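Local coordinates for alkane monooxygenase (PDB 3B9O), which belongs to the luciferase-like monooxygenases, enzymes built on a TIM-barrel fold, and carries a bound flavin mononucleotide, at residues L165-C168 / Y169-E173; Q219-P222 / V223-Q226. All coordinates share one frame; numbering follows the deposited sequence.

A barrel strand with the loop before it, and a helix packed outside the barrel, each hold a local side-chain arrangement, and the two elements meet through Trp172, Glu173, Arg220, Thr221 and Pro222. Contact 1 lies near the end of helix 154-174; contact 2 is the loop leading into strand 223-227. Their centres are about 11 Å apart. Glu173 OE1 and Thr221 OG1 are 2.7 Å apart, probably hydrogen-bonded, Arg220 NH1 probably donates a hydrogen bond to Trp172 O, 2.9 Å away, and Trp172 CZ3 packs on Pro222 CD at 3.5 Å. Neither contact reaches the flavin mononucleotide: the side chains of Leu165 and Ile224 each stay about 12 Å from it.

Contact 1 (L165-C168 / Y169-E173); sequences LEVC and YKLWE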
loop_
_atom_site.group_PDB
_atom_site.type_symbol
_atom_site.label_atom_id
_atom_site.label_comp_id
_atom_site.label_asym_id
_atom_site.label_seq_id
_atom_site.Cartn_x
_atom_site.Cartn_y
_atom_site.Cartn_z
ATOM N N LEU A 165 -10.771 -12.991 0.198
ATOM C CA LEU A 165 -10.226 -12.964 1.569
ATOM C C LEU A 165 -10.742 -14.129 2.429
ATOM O O LEU A 165 -9.980 -14.712 3.186
ATOM C CB LEU A 165 -10.470 -11.606 2.224
ATOM C CG LEU A 165 -9.436 -10.500 1.910
ATOM C CD1 LEU A 165 -9.877 -9.289 2.663
ATOM C CD2 LEU A 165 -8.029 -10.888 2.370
ATOM N N GLU A 166 -12.030 -14.478 2.298
ATOM C CA GLU A 166 -12.622 -15.625 3.024
ATOM C C GLU A 166 -11.746 -16.856 2.765
ATOM O O GLU A 166 -11.344 -17.560 3.704
ATOM C CB GLU A 166 -14.082 -15.898 2.545
ATOM C CG GLU A 166 -14.923 -16.795 3.500
ATOM C CD GLU A 166 -16.354 -17.285 2.984
ATOM O OE1 GLU A 166 -16.886 -18.219 3.673
ATOM O OE2 GLU A 166 -16.933 -16.789 1.941
ATOM N N VAL A 167 -11.462 -17.087 1.479
ATOM C CA VAL A 167 -10.650 -18.240 1.001
ATOM C C VAL A 167 -9.237 -18.203 1.565
ATOM O O VAL A 167 -8.764 -19.204 2.117
ATOM C CB VAL A 167 -10.580 -18.307 -0.573
ATOM C CG1 VAL A 167 -9.626 -19.384 -1.038
ATOM C CG2 VAL A 167 -12.006 -18.527 -1.187
ATOM N N CYS A 168 -8.584 -17.035 1.456
ATOM C CA CYS A 168 -7.225 -16.864 1.985
ATOM C C CYS A 168 -7.192 -17.058 3.491
ATOM O O CYS A 168 -6.362 -17.830 4.015
ATOM C CB CYS A 168 -6.650 -15.493 1.545
ATOM S SG CYS A 168 -6.369 -15.477 -0.242
ATOM N N TYR A 169 -8.131 -16.426 4.208
ATOM C CA TYR A 169 -8.206 -16.636 5.680
ATOM C C TYR A 169 -8.347 -18.124 6.044
ATOM O O TYR A 169 -7.648 -18.608 6.933
ATOM C CB TYR A 169 -9.396 -15.899 6.330
ATOM C CG TYR A 169 -9.415 -14.384 6.254
ATOM C CD1 TYR A 169 -10.641 -13.706 6.240
ATOM C CD2 TYR A 169 -8.225 -13.621 6.197
ATOM C CE1 TYR A 169 -10.715 -12.319 6.190
ATOM C CE2 TYR A 169 -8.280 -12.202 6.152
ATOM C CZ TYR A 169 -9.538 -11.574 6.133
ATOM O OH TYR A 169 -9.620 -10.208 6.097
ATOM N N LYS A 170 -9.254 -18.857 5.371
ATOM C CA LYS A 170 -9.394 -20.312 5.654
ATOM C C LYS A 170 -8.090 -21.081 5.429
ATOM O O LYS A 170 -7.674 -21.839 6.275
ATOM C CB LYS A 170 -10.506 -20.930 4.826
ATOM C CG LYS A 170 -11.923 -20.466 5.260
ATOM C CD LYS A 170 -12.938 -20.795 4.151
ATOM C CE LYS A 170 -14.288 -20.248 4.607
ATOM N NZ LYS A 170 -15.388 -20.797 3.814
ATOM N N LEU A 171 -7.453 -20.862 4.288
ATOM C CA LEU A 171 -6.120 -21.441 4.002
ATOM C C LEU A 171 -5.042 -21.106 5.042
ATOM O O LEU A 171 -4.341 -21.978 5.577
ATOM C CB LEU A 171 -5.665 -21.037 2.571
ATOM C CG LEU A 171 -6.555 -21.539 1.416
ATOM C CD1 LEU A 171 -6.167 -20.900 0.090
ATOM C CD2 LEU A 171 -6.526 -23.115 1.319
ATOM N N TRP A 172 -4.926 -19.827 5.346
ATOM C CA TRP A 172 -3.864 -19.340 6.204
ATOM C C TRP A 172 -4.014 -19.647 7.688
ATOM O O TRP A 172 -3.020 -19.848 8.354
ATOM C CB TRP A 172 -3.725 -17.829 6.035
ATOM C CG TRP A 172 -3.167 -17.404 4.709
ATOM C CD1 TRP A 172 -2.252 -18.077 3.957
ATOM C CD2 TRP A 172 -3.406 -16.156 4.042
ATOM N NE1 TRP A 172 -1.943 -17.348 2.829
ATOM C CE2 TRP A 172 -2.615 -16.154 2.865
ATOM C CE3 TRP A 172 -4.230 -15.039 4.313
ATOM C CZ2 TRP A 172 -2.651 -15.101 1.936
ATOM C CZ3 TRP A 172 -4.260 -13.986 3.412
ATOM C CH2 TRP A 172 -3.464 -14.018 2.228
ATOM N N GLU A 173 -5.258 -19.647 8.179
ATOM C CA GLU A 173 -5.575 -19.710 9.602
ATOM C C GLU A 173 -6.133 -21.057 9.999
ATOM O O GLU A 173 -5.932 -21.499 11.121
ATOM C CB GLU A 173 -6.634 -18.663 9.988
ATOM C CG GLU A 173 -6.237 -17.174 9.753
ATOM C CD GLU A 173 -5.140 -16.723 10.708
ATOM O OE1 GLU A 173 -4.345 -15.862 10.308
ATOM O OE2 GLU A 173 -5.087 -17.228 11.844
#
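Cys168 lies under the indole of Trp172, one helical turn further on. Its CB is 3.6 Å from the centroid of the six-membered ring and 21° off the ring normal, a CH-pi contact. SG adds a longer sulfur-aromatic contact over the same face, 4.5 Å from that centroid. Trp172 CG is anti to its own carbonyl carbon (chi1 -70°), which swings the indole back along the helix onto Cys168; the Cys168 carbonyl oxygen, which accepts the Trp172 N-H at 2.8 Å, also sits above this face, nearer the rim. Ring NE1 is held by Ala116 O.

The same i to i+4 spacing repeats through this part of helix 154-174, one of the helices surrounding the TIM barrel, and governs the Leu165-Tyr169 pair. Here the backbone bond, 2.7 Å from Tyr169 N to Leu165 O, is nearly straight, and that oxygen stands over one face of the phenol. Leu165 crosses the ring at a slant, CD2 approaching CE2 and CD1 coming 3.6 Å from Tyr169 OH. The hydroxyl itself is hydrogen-bonded to His240 ND1, whose helix, 231-240, also packs on Leu165.

Glu166 and Lys170 run alongside each other on a partly exposed face, both chains extended. Their salt bridge, Glu166 OE1 to Lys170 NZ at 3.0 Å, reaches the oxygen from above the carboxylate plane, 52° out of it. NZ has a second partner in His201 ND1. Val167 and Leu171 also lie side by side, CG1 to CD1, with Val167 on Pro112 and Leu171 on Ala116 of helix 112-125.

Contact 2 (Q219-P222 / V223-Q226); sequences QRTP and VIYQ
Thr221 and Ile224 meet methyl to methyl, with Thr221 CG2 and Ile224 CD1 3.7 Å apart and the two side chains running at a slant to each other. Ile224 reaches back toward the loop because both its torsions are near -60° (chi1 -54°, chi2 -61°), which brings CD1 to within 3.3 Å of Pro222 O. In Thr221, chi1 of -60° puts OG1 beside the backbone N and CG2 beside the carbonyl carbon, so that the hydroxyl meets Glu173 OE1 in a hydrogen bond and the methyl meets Ile224.

Val223 turns the other way. Its CB leaves the chain roughly opposite to that of Ile224, the alternation expected of a strand, and its CG2 is met by the terminal amide of Gln219, whose extended chain crosses it obliquely. No hydrogen bond joins the two halves; what passes between them is packing, while outside bonds such as Arg413 NH2 to Thr221 O also hold the loop.

This is the entry to one parallel strand of the TIM barrel. Val223 packs against Tyr412 and Leu416 of helix 412-417, and Ile224 against Val134. Backbone bonds of Val223 and Tyr225 with Trp132 join strand 223-227 to strand 130-135, those of Ile224 with Glu242 and Cys243 join it to the start of strand 243-246, and helix 154-174 covers Thr221 and Pro222.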
loop_
_atom_site.group_PDB
_atom_site.type_symbol
_atom_site.label_atom_id
_atom_site.label_comp_id
_atom_site.label_asym_id
_atom_site.label_seq_id
_atom_site.Cartn_x
_atom_site.Cartn_y
_atom_site.Cartn_z
ATOM N N GLN A 219 3.265 -15.034 10.851
ATOM C CA GLN A 219 2.042 -14.241 10.934
ATOM C C GLN A 219 0.778 -14.988 10.534
ATOM O O GLN A 219 -0.333 -14.505 10.823
ATOM C CB GLN A 219 2.171 -13.035 10.022
ATOM C CG GLN A 219 3.224 -12.050 10.472
ATOM C CD GLN A 219 3.243 -10.775 9.646
ATOM O OE1 GLN A 219 3.473 -10.801 8.440
ATOM N NE2 GLN A 219 3.072 -9.670 10.297
ATOM N N ARG A 220 0.968 -16.091 9.802
ATOM C CA ARG A 220 -0.059 -16.834 9.060
ATOM C C ARG A 220 -0.725 -15.986 7.980
ATOM O O ARG A 220 -0.437 -16.192 6.809
ATOM C CB ARG A 220 -1.099 -17.539 9.974
ATOM C CG ARG A 220 -0.576 -18.774 10.797
ATOM C CD ARG A 220 -1.834 -19.277 11.541
ATOM N NE ARG A 220 -1.717 -20.553 12.234
ATOM C CZ ARG A 220 -2.035 -21.728 11.698
ATOM N NH1 ARG A 220 -2.448 -21.801 10.441
ATOM N NH2 ARG A 220 -1.942 -22.840 12.431
ATOM N N THR A 221 -1.639 -15.080 8.356
ATOM C CA THR A 221 -2.207 -14.093 7.430
ATOM C C THR A 221 -1.252 -12.870 7.391
ATOM O O THR A 221 -0.854 -12.360 8.452
ATOM C CB THR A 221 -3.640 -13.683 7.854
ATOM O OG1 THR A 221 -4.484 -14.846 7.862
ATOM C CG2 THR A 221 -4.210 -12.581 6.970
ATOM N N PRO A 222 -0.885 -12.393 6.181
ATOM C CA PRO A 222 -0.073 -11.138 6.097
ATOM C C PRO A 222 -0.847 -9.977 6.760
ATOM O O PRO A 222 -2.088 -10.027 6.844
ATOM C CB PRO A 222 0.035 -10.878 4.587
ATOM C CG PRO A 222 -0.223 -12.191 3.935
ATOM C CD PRO A 222 -1.218 -12.918 4.852
ATOM N N VAL A 223 -0.139 -8.955 7.234
ATOM C CA VAL A 223 -0.812 -7.757 7.689
ATOM C C VAL A 223 -1.683 -7.262 6.549
ATOM O O VAL A 223 -1.215 -7.141 5.387
ATOM C CB VAL A 223 0.178 -6.670 8.154
ATOM C CG1 VAL A 223 -0.594 -5.368 8.393
ATOM C CG2 VAL A 223 0.833 -7.127 9.459
ATOM N N ILE A 224 -2.959 -7.011 6.851
ATOM C CA ILE A 224 -3.925 -6.631 5.801
ATOM C C ILE A 224 -4.094 -5.122 5.660
ATOM O O ILE A 224 -4.583 -4.447 6.560
ATOM C CB ILE A 224 -5.354 -7.271 6.038
ATOM C CG1 ILE A 224 -5.264 -8.805 6.199
ATOM C CG2 ILE A 224 -6.338 -6.800 4.852
ATOM C CD1 ILE A 224 -4.694 -9.550 4.953
ATOM N N TYR A 225 -3.631 -4.577 4.550
ATOM C CA TYR A 225 -3.889 -3.185 4.200
ATOM C C TYR A 225 -5.041 -3.112 3.235
ATOM O O TYR A 225 -5.340 -4.100 2.544
ATOM C CB TYR A 225 -2.672 -2.597 3.451
ATOM C CG TYR A 225 -1.633 -1.992 4.350
ATOM C CD1 TYR A 225 -1.526 -0.584 4.495
ATOM C CD2 TYR A 225 -0.787 -2.817 5.112
ATOM C CE1 TYR A 225 -0.536 -0.004 5.371
ATOM C CE2 TYR A 225 0.184 -2.273 5.966
ATOM C CZ TYR A 225 0.322 -0.869 6.084
ATOM O OH TYR A 225 1.314 -0.359 6.929
ATOM N N GLN A 226 -5.668 -1.941 3.185
ATOM C CA GLN A 226 -6.669 -1.624 2.208
ATOM C C GLN A 226 -6.461 -0.182 1.772
ATOM O O GLN A 226 -6.050 0.675 2.559
ATOM C CB GLN A 226 -8.103 -1.871 2.735
ATOM C CG GLN A 226 -9.151 -1.849 1.632
ATOM C CD GLN A 226 -9.706 -0.452 1.368
ATOM O OE1 GLN A 226 -10.347 -0.222 0.332
ATOM N NE2 GLN A 226 -9.457 0.503 2.302
#